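Local coordinates for protein paenibacillus xanthan lyase (Paenibacillus, PDB 6F2P) that cleaves xanthan by a lyase reaction, probably by beta-elimination as in other polysaccharide lyases of family 8, and binds several calcium ions, at residues A[117-120]-A[125-128]; A[129-134]-A[155-160]; A[159-164]-A[172-177]. All blocks are in the same frame, centred on the assembly; numbering follows the deposited sequence.

Contact 1 (A[117-120]-A[125-128]); sequences CSQY and HWQI
Trp126 meets all four residues of the loop 117-120, using a face, the N-H and the benzo edge of its indole, a compact case of one aromatic side chain fixing a loop onto the helix that follows it. The setting is the alpha-helical N-terminal domain of a family 8 polysaccharide lyase, where the loop leads from helix 95-111 into helix 123-141. With CG anti to its carbonyl carbon (chi1 -61°), Trp126 extends its ring from the helix toward the loop backbone. One indole face receives the backbone of the loop: Ser118 O lies 3.3 Å from Trp126 CH2, offset toward the rim. Gln119 covers the pyrrole half of the ring in a CH-pi contact, its CB 3.7 Å from the centroid of the five-membered ring of Trp126 and almost on the normal. At the ring edge the indole N-H is used as well, since Trp126 NE1 donates to Tyr120 O at 2.9 Å with an N-H...O angle of 158°. The benzo edge goes to the Tyr120 ring in a T-shaped stack, planes 80° apart, in which Trp126 CZ2 stands over the tyrosine face, 3.5 Å from Tyr120 CE2. The Tyr120 hydroxyl is hydrogen-bonded to Gly64 N in the loop before helix 68-85. Cys117 SG approaches the six-membered ring obliquely, 3.9 Å from Trp126 CZ3. Beside the indole, a single water donates to two glutamine side chains, 2.6 Å from Gln119 OE1 and 3.1 Å from Gln127 OE1.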
loop_
_atom_site.group_PDB
_atom_site.type_symbol
_atom_site.label_atom_id
_atom_site.label_comp_id
_atom_site.label_asym_id
_atom_site.label_seq_id
_atom_site.Cartn_x
_atom_site.Cartn_y
_atom_site.Cartn_z
ATOM N N CYS A 117 29.084 38.850 -0.995
ATOM C CA CYS A 117 27.898 39.643 -1.301
ATOM C C CYS A 117 26.776 39.448 -0.288
ATOM O O CYS A 117 26.750 38.473 0.458
ATOM C CB CYS A 117 27.380 39.278 -2.684
ATOM S SG CYS A 117 26.727 37.606 -2.755
ATOM N N SER A 118 25.835 40.382 -0.281
ATOM C CA SER A 118 24.676 40.275 0.585
ATOM C C SER A 118 23.644 39.368 -0.065
ATOM O O SER A 118 23.290 39.563 -1.222
ATOM C CB SER A 118 24.079 41.655 0.850
ATOM O OG SER A 118 22.833 41.545 1.510
ATOM N N GLN A 119 23.164 38.375 0.674
ATOM C CA GLN A 119 22.189 37.442 0.125
ATOM C C GLN A 119 20.802 37.775 0.631
ATOM O O GLN A 119 20.247 37.076 1.470
ATOM C CB GLN A 119 22.561 36.008 0.482
ATOM C CG GLN A 119 23.956 35.630 0.022
ATOM C CD GLN A 119 24.424 34.327 0.615
ATOM O OE1 GLN A 119 23.742 33.304 0.510
ATOM N NE2 GLN A 119 25.595 34.352 1.254
ATOM N N TYR A 120 20.257 38.866 0.112
ATOM C CA TYR A 120 18.992 39.393 0.590
ATOM C C TYR A 120 17.834 38.544 0.113
ATOM O O TYR A 120 17.933 37.851 -0.902
ATOM C CB TYR A 120 18.816 40.850 0.141
ATOM C CG TYR A 120 19.079 41.083 -1.325
ATOM C CD1 TYR A 120 18.076 40.893 -2.271
ATOM C CD2 TYR A 120 20.331 41.490 -1.768
ATOM C CE1 TYR A 120 18.312 41.105 -3.618
ATOM C CE2 TYR A 120 20.580 41.707 -3.114
ATOM C CZ TYR A 120 19.568 41.511 -4.034
ATOM O OH TYR A 120 19.811 41.725 -5.373
ATOM N N HIS A 125 17.865 31.425 -4.662
ATOM C CA HIS A 125 18.483 32.026 -5.842
ATOM C C HIS A 125 19.988 32.257 -5.662
ATOM O O HIS A 125 20.754 32.213 -6.629
ATOM C CB HIS A 125 17.755 33.306 -6.237
ATOM C CG HIS A 125 16.312 33.088 -6.570
ATOM N ND1 HIS A 125 15.907 32.415 -7.701
ATOM C CD2 HIS A 125 15.182 33.430 -5.910
ATOM C CE1 HIS A 125 14.587 32.359 -7.730
ATOM N NE2 HIS A 125 14.122 32.964 -6.651
ATOM N N TRP A 126 20.412 32.458 -4.418
ATOM C CA TRP A 126 21.825 32.647 -4.125
ATOM C C TRP A 126 22.584 31.324 -4.146
ATOM O O TRP A 126 23.684 31.234 -4.692
ATOM C CB TRP A 126 21.999 33.352 -2.776
ATOM C CG TRP A 126 21.366 34.717 -2.765
ATOM C CD1 TRP A 126 20.161 35.061 -2.225
ATOM C CD2 TRP A 126 21.895 35.913 -3.357
ATOM N NE1 TRP A 126 19.912 36.395 -2.431
ATOM C CE2 TRP A 126 20.961 36.941 -3.126
ATOM C CE3 TRP A 126 23.071 36.214 -4.053
ATOM C CZ2 TRP A 126 21.167 38.247 -3.563
ATOM C CZ3 TRP A 126 23.274 37.518 -4.487
ATOM C CH2 TRP A 126 22.326 38.513 -4.242
ATOM N N GLN A 127 21.980 30.288 -3.581
ATOM C CA GLN A 127 22.706 29.046 -3.346
ATOM C C GLN A 127 22.526 27.991 -4.437
ATOM O O GLN A 127 23.325 27.064 -4.548
ATOM C CB GLN A 127 22.324 28.478 -1.980
ATOM C CG GLN A 127 22.481 29.481 -0.846
ATOM C CD GLN A 127 22.262 28.870 0.521
ATOM O OE1 GLN A 127 21.899 29.563 1.461
ATOM N NE2 GLN A 127 22.487 27.566 0.638
ATOM N N ILE A 128 21.488 28.130 -5.250
ATOM C CA ILE A 128 21.188 27.101 -6.231
ATOM C C ILE A 128 20.905 27.660 -7.622
ATOM O O ILE A 128 21.625 27.351 -8.566
ATOM C CB ILE A 128 20.008 26.227 -5.769
ATOM C CG1 ILE A 128 20.409 25.435 -4.515
ATOM C CG2 ILE A 128 19.551 25.309 -6.896
ATOM C CD1 ILE A 128 19.293 24.653 -3.893
HETATM O O HOH W 1 21.289 32.521 0.594
#

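Contact 2 (A[129-134]-A[155-160]); sequences GGPMAL and AAIYYT
Ile157 packs against Pro131 and Leu134, and apolar touches of this kind carry most of the contact. CG2 of Ile157 lies 3.7 Å from Pro131 CB, while the other branch, with CG1 anti to the carbonyl carbon (chi1 -60°) and the chain extended to CD1, passes across the proline toward the next turn. There Leu134 CD2 comes to 4.1 Å from Ile157 CG1, the two side chains slanting across one another. The segments belong to consecutive helices of the N-terminal alpha-helical domain, 123-141 and 147-160, which form an antiparallel helical hairpin; the segment axes approach to 10.0 Å with their directions 151° apart. Replacing Ile157 by an alanine would probably open a gap between the helices beside Pro131 and Leu134 and cost them much of their apolar contact here. Contacts between apolar and polar atoms are fewer. Ile157 CD1 sits 3.7 Å from the backbone Pro131 O, and Thr160 OG1 lies 3.6 Å from Pro131 CG. The polar need of that threonine hydroxyl is met by Trp126 O, five residues before the kink at Pro131, whose ring nitrogen has no hydrogen to offer the preceding turn.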
loop_
_atom_site.group_PDB
_atom_site.type_symbol
_atom_site.label_atom_id
_atom_site.label_comp_id
_atom_site.label_asym_id
_atom_site.label_seq_id
_atom_site.Cartn_x
_atom_site.Cartn_y
_atom_site.Cartn_z
ATOM N N GLY A 129 19.868 28.490 -7.741
ATOM C CA GLY A 129 19.432 29.003 -9.032
ATOM C C GLY A 129 20.516 29.761 -9.774
ATOM O O GLY A 129 20.768 29.526 -10.962
ATOM N N GLY A 130 21.160 30.672 -9.057
ATOM C CA GLY A 130 22.247 31.457 -9.603
ATOM C C GLY A 130 23.482 30.651 -9.953
ATOM O O GLY A 130 23.924 30.678 -11.111
ATOM N N PRO A 131 24.059 29.945 -8.961
ATOM C CA PRO A 131 25.259 29.134 -9.217
ATOM C C PRO A 131 25.048 28.137 -10.359
ATOM O O PRO A 131 25.939 27.931 -11.188
ATOM C CB PRO A 131 25.462 28.397 -7.891
ATOM C CG PRO A 131 24.896 29.320 -6.870
ATOM C CD PRO A 131 23.684 29.932 -7.533
ATOM N N MET A 132 23.864 27.542 -10.412
ATOM C CA MET A 132 23.546 26.558 -11.441
ATOM C C MET A 132 23.673 27.168 -12.826
ATOM O O MET A 132 24.234 26.562 -13.733
ATOM C CB MET A 132 22.117 26.051 -11.250
ATOM C CG MET A 132 21.829 24.715 -11.872
ATOM S SD MET A 132 21.501 23.484 -10.599
ATOM C CE MET A 132 21.010 22.114 -11.634
ATOM N N ALA A 133 23.136 28.373 -12.983
ATOM C CA ALA A 133 23.152 29.039 -14.274
ATOM C C ALA A 133 24.535 29.630 -14.547
ATOM O O ALA A 133 25.016 29.618 -15.682
ATOM C CB ALA A 133 22.067 30.111 -14.329
ATOM N N LEU A 134 25.174 30.137 -13.496
ATOM C CA LEU A 134 26.538 30.639 -13.609
ATOM C C LEU A 134 27.506 29.513 -13.990
ATOM O O LEU A 134 28.373 29.709 -14.845
ATOM C CB LEU A 134 26.970 31.334 -12.314
ATOM C CG LEU A 134 28.351 31.990 -12.290
ATOM C CD1 LEU A 134 28.596 32.803 -13.539
ATOM C CD2 LEU A 134 28.514 32.859 -11.049
ATOM N N ALA A 155 34.598 31.672 -6.959
ATOM C CA ALA A 155 34.690 32.124 -5.575
ATOM C C ALA A 155 33.324 32.536 -5.053
ATOM O O ALA A 155 33.018 32.367 -3.870
ATOM C CB ALA A 155 35.674 33.273 -5.451
ATOM N N ALA A 156 32.500 33.070 -5.944
ATOM C CA ALA A 156 31.157 33.466 -5.570
ATOM C C ALA A 156 30.309 32.235 -5.262
ATOM O O ALA A 156 29.587 32.200 -4.265
ATOM C CB ALA A 156 30.529 34.283 -6.667
ATOM N N ILE A 157 30.405 31.227 -6.123
ATOM C CA ILE A 157 29.655 29.993 -5.933
ATOM C C ILE A 157 30.080 29.249 -4.665
ATOM O O ILE A 157 29.223 28.833 -3.889
ATOM C CB ILE A 157 29.748 29.076 -7.157
ATOM C CG1 ILE A 157 29.184 29.802 -8.380
ATOM C CG2 ILE A 157 29.002 27.767 -6.895
ATOM C CD1 ILE A 157 29.109 28.949 -9.614
ATOM N N TYR A 158 31.387 29.098 -4.436
ATOM C CA TYR A 158 31.870 28.519 -3.176
ATOM C C TYR A 158 31.321 29.282 -1.967
ATOM O O TYR A 158 31.073 28.705 -0.907
ATOM C CB TYR A 158 33.394 28.563 -3.088
ATOM C CG TYR A 158 34.175 27.509 -3.851
ATOM C CD1 TYR A 158 33.914 27.241 -5.186
ATOM C CD2 TYR A 158 35.224 26.832 -3.240
ATOM C CE1 TYR A 158 34.660 26.310 -5.881
ATOM C CE2 TYR A 158 35.971 25.898 -3.925
ATOM C CZ TYR A 158 35.688 25.639 -5.245
ATOM O OH TYR A 158 36.441 24.708 -5.929
ATOM N N TYR A 159 31.168 30.592 -2.126
ATOM C CA TYR A 159 30.675 31.434 -1.045
ATOM C C TYR A 159 29.217 31.134 -0.714
ATOM O O TYR A 159 28.882 30.856 0.438
ATOM C CB TYR A 159 30.861 32.908 -1.395
ATOM C CG TYR A 159 30.094 33.849 -0.506
ATOM C CD1 TYR A 159 30.423 33.989 0.834
ATOM C CD2 TYR A 159 29.046 34.607 -1.010
ATOM C CE1 TYR A 159 29.722 34.858 1.654
ATOM C CE2 TYR A 159 28.340 35.481 -0.202
ATOM C CZ TYR A 159 28.680 35.602 1.132
ATOM O OH TYR A 159 27.976 36.465 1.944
ATOM N N THR A 160 28.351 31.182 -1.721
ATOM C CA THR A 160 26.935 30.912 -1.499
ATOM C C THR A 160 26.625 29.425 -1.313
ATOM O O THR A 160 25.688 29.076 -0.599
ATOM C CB THR A 160 26.061 31.468 -2.633
ATOM O OG1 THR A 160 26.338 30.758 -3.846
ATOM C CG2 THR A 160 26.327 32.946 -2.839
#

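Contact 3 (A[159-164]-A[172-177]); sequences YTQASV and LWESQV. With CA (calcium ion), chain F.
Gln161 and Glu174 converge on one calcium ion, and the path from 159 to 164 illustrates how a helix end and the loop after it can be closed around a metal. Thr160, in the last turn of helix 147-160, takes part through its backbone: its carbonyl O accepts a hydrogen bond from a water that is itself a calcium ligand. At Gln161 the chain leaves helical geometry. Its CG is anti to the backbone N (chi1 -173°), lying 3.5 Å from Val177 CG1, and the bend at chi2 (54°) turns the amide to the ion, with Gln161 OE1 2.2 Å from the calcium. The other amide atom, NE2, donates to Gln127 O and to a second calcium-bound water, which would hold the amide against rotation. The amide plane stands 79° from that of the Glu174 carboxylate, and Gln161 OE1 is 3.5 Å from Glu174 CG. Past Ala162, Ser163 contributes its backbone O, 2.4 Å from the calcium, while its OG is hydrogen-bonded to a third metal-bound water. Glu174 OE2 completes the protein ligands at 2.5 Å from the ion, and four waters bring the coordination number to seven. The 3.2 Å between Ser163 O and Glu174 OE2 reflects a shared cation, whose charge probably offsets their repulsion. Val164 then lays CG1 3.6 Å from Glu174 OE1, with its CG2 near Ser175 OG, a hydroxyl hydrogen-bonded to Arg171 O. The carboxylate is also gripped by backbone N-H groups just beyond, Thr165 N to OE2 and Met166 N to OE1. The site thus joins the C-terminal end of helix 147-160 to helix 168-184, with Val177 packed on Pro131 of helix 123-141 and Trp173 reaching Glu232 of helix 229-244.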
loop_
_atom_site.group_PDB
_atom_site.type_symbol
_atom_site.label_atom_id
_atom_site.label_comp_id
_atom_site.label_asym_id
_atom_site.label_seq_id
_atom_site.Cartn_x
_atom_site.Cartn_y
_atom_site.Cartn_z
ATOM N N TYR A 159 31.168 30.592 -2.126
ATOM C CA TYR A 159 30.675 31.434 -1.045
ATOM C C TYR A 159 29.217 31.134 -0.714
ATOM O O TYR A 159 28.882 30.856 0.438
ATOM C CB TYR A 159 30.861 32.908 -1.395
ATOM C CG TYR A 159 30.094 33.849 -0.506
ATOM C CD1 TYR A 159 30.423 33.989 0.834
ATOM C CD2 TYR A 159 29.046 34.607 -1.010
ATOM C CE1 TYR A 159 29.722 34.858 1.654
ATOM C CE2 TYR A 159 28.340 35.481 -0.202
ATOM C CZ TYR A 159 28.680 35.602 1.132
ATOM O OH TYR A 159 27.976 36.465 1.944
ATOM N N THR A 160 28.351 31.182 -1.721
ATOM C CA THR A 160 26.935 30.912 -1.499
ATOM C C THR A 160 26.625 29.425 -1.313
ATOM O O THR A 160 25.688 29.076 -0.599
ATOM C CB THR A 160 26.061 31.468 -2.633
ATOM O OG1 THR A 160 26.338 30.758 -3.846
ATOM C CG2 THR A 160 26.327 32.946 -2.839
ATOM N N GLN A 161 27.408 28.550 -1.941
ATOM C CA GLN A 161 27.130 27.113 -1.885
ATOM C C GLN A 161 28.365 26.323 -1.471
ATOM O O GLN A 161 29.061 25.745 -2.317
ATOM C CB GLN A 161 26.614 26.615 -3.239
ATOM C CG GLN A 161 26.136 25.174 -3.248
ATOM C CD GLN A 161 25.100 24.932 -2.192
ATOM O OE1 GLN A 161 25.400 24.378 -1.138
ATOM N NE2 GLN A 161 23.874 25.366 -2.450
ATOM N N ALA A 162 28.623 26.286 -0.163
ATOM C CA ALA A 162 29.894 25.772 0.359
ATOM C C ALA A 162 29.923 24.273 0.591
ATOM O O ALA A 162 30.955 23.640 0.389
ATOM C CB ALA A 162 30.281 26.493 1.637
ATOM N N SER A 163 28.804 23.713 1.039
ATOM C CA SER A 163 28.754 22.293 1.374
ATOM C C SER A 163 27.354 21.738 1.192
ATOM O O SER A 163 26.400 22.489 1.026
ATOM C CB SER A 163 29.172 22.089 2.821
ATOM O OG SER A 163 28.215 22.674 3.687
ATOM N N VAL A 164 27.242 20.415 1.229
ATOM C CA VAL A 164 25.952 19.748 1.156
ATOM C C VAL A 164 25.407 19.538 2.560
ATOM O O VAL A 164 26.032 18.857 3.367
ATOM C CB VAL A 164 26.099 18.372 0.525
ATOM C CG1 VAL A 164 24.758 17.660 0.518
ATOM C CG2 VAL A 164 26.672 18.484 -0.884
ATOM N N LEU A 172 20.240 17.477 -3.758
ATOM C CA LEU A 172 20.678 17.127 -5.099
ATOM C C LEU A 172 21.303 18.339 -5.772
ATOM O O LEU A 172 22.414 18.271 -6.306
ATOM C CB LEU A 172 19.501 16.629 -5.929
ATOM C CG LEU A 172 19.792 16.444 -7.415
ATOM C CD1 LEU A 172 20.939 15.472 -7.611
ATOM C CD2 LEU A 172 18.549 15.946 -8.120
ATOM N N TRP A 173 20.581 19.453 -5.727
ATOM C CA TRP A 173 21.036 20.675 -6.366
ATOM C C TRP A 173 22.302 21.205 -5.727
ATOM O O TRP A 173 23.170 21.737 -6.418
ATOM C CB TRP A 173 19.944 21.727 -6.328
ATOM C CG TRP A 173 18.760 21.299 -7.091
ATOM C CD1 TRP A 173 18.748 20.514 -8.204
ATOM C CD2 TRP A 173 17.396 21.602 -6.794
ATOM N NE1 TRP A 173 17.459 20.317 -8.630
ATOM C CE2 TRP A 173 16.607 20.975 -7.780
ATOM C CE3 TRP A 173 16.762 22.350 -5.789
ATOM C CZ2 TRP A 173 15.211 21.076 -7.797
ATOM C CZ3 TRP A 173 15.371 22.446 -5.803
ATOM C CH2 TRP A 173 14.615 21.811 -6.802
ATOM N N GLU A 174 22.399 21.075 -4.409
ATOM C CA GLU A 174 23.645 21.379 -3.719
ATOM C C GLU A 174 24.756 20.591 -4.391
ATOM O O GLU A 174 25.804 21.142 -4.749
ATOM C CB GLU A 174 23.564 20.977 -2.246
ATOM C CG GLU A 174 22.868 21.962 -1.335
ATOM C CD GLU A 174 22.811 21.465 0.100
ATOM O OE1 GLU A 174 22.343 20.331 0.322
ATOM O OE2 GLU A 174 23.244 22.196 1.009
ATOM N N SER A 175 24.492 19.302 -4.587
ATOM C CA SER A 175 25.493 18.373 -5.089
ATOM C C SER A 175 25.882 18.697 -6.512
ATOM O O SER A 175 27.066 18.713 -6.819
ATOM C CB SER A 175 25.009 16.919 -4.983
ATOM O OG SER A 175 24.605 16.617 -3.660
ATOM N N GLN A 176 24.901 18.939 -7.383
ATOM C CA GLN A 176 25.197 19.365 -8.757
ATOM C C GLN A 176 26.040 20.641 -8.794
ATOM O O GLN A 176 27.036 20.706 -9.500
ATOM C CB GLN A 176 23.916 19.580 -9.573
ATOM C CG GLN A 176 23.174 18.302 -9.935
ATOM C CD GLN A 176 21.835 18.560 -10.614
ATOM O OE1 GLN A 176 21.570 18.047 -11.704
ATOM N NE2 GLN A 176 20.979 19.352 -9.967
ATOM N N VAL A 177 25.628 21.645 -8.026
ATOM C CA VAL A 177 26.288 22.932 -8.017
ATOM C C VAL A 177 27.717 22.765 -7.556
ATOM O O VAL A 177 28.659 23.292 -8.162
ATOM C CB VAL A 177 25.563 23.922 -7.090
ATOM C CG1 VAL A 177 26.477 25.053 -6.713
ATOM C CG2 VAL A 177 24.317 24.467 -7.784
HETATM CA CA CA F . 24.745 24.177 1.003
HETATM O O HOH W 2 24.724 26.624 1.232
HETATM O O HOH W 3 22.418 24.933 0.284
HETATM O O HOH W 4 26.528 24.779 2.592
HETATM O O HOH W 5 23.752 24.582 3.055
#

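How the contacts relate
Followed from the N terminus, the chain makes three short closures in series, all within the alpha-helical N-terminal domain. Contact 1 folds the loop after helix 95-111 back onto the start of helix 123-141. Contact 2 uses the next turns of that helix and closes the hairpin with helix 147-160; contact 3 begins where it ends, sharing Tyr159 and Thr160, and closes the turn into helix 168-184. None encloses another, yet they interlock in space. Tyr159 OH bonds to Cys117 O of contact 1, while Val177 of contact 3 touches Ile157 of contact 2. One loop and three successive helices are thereby tied together.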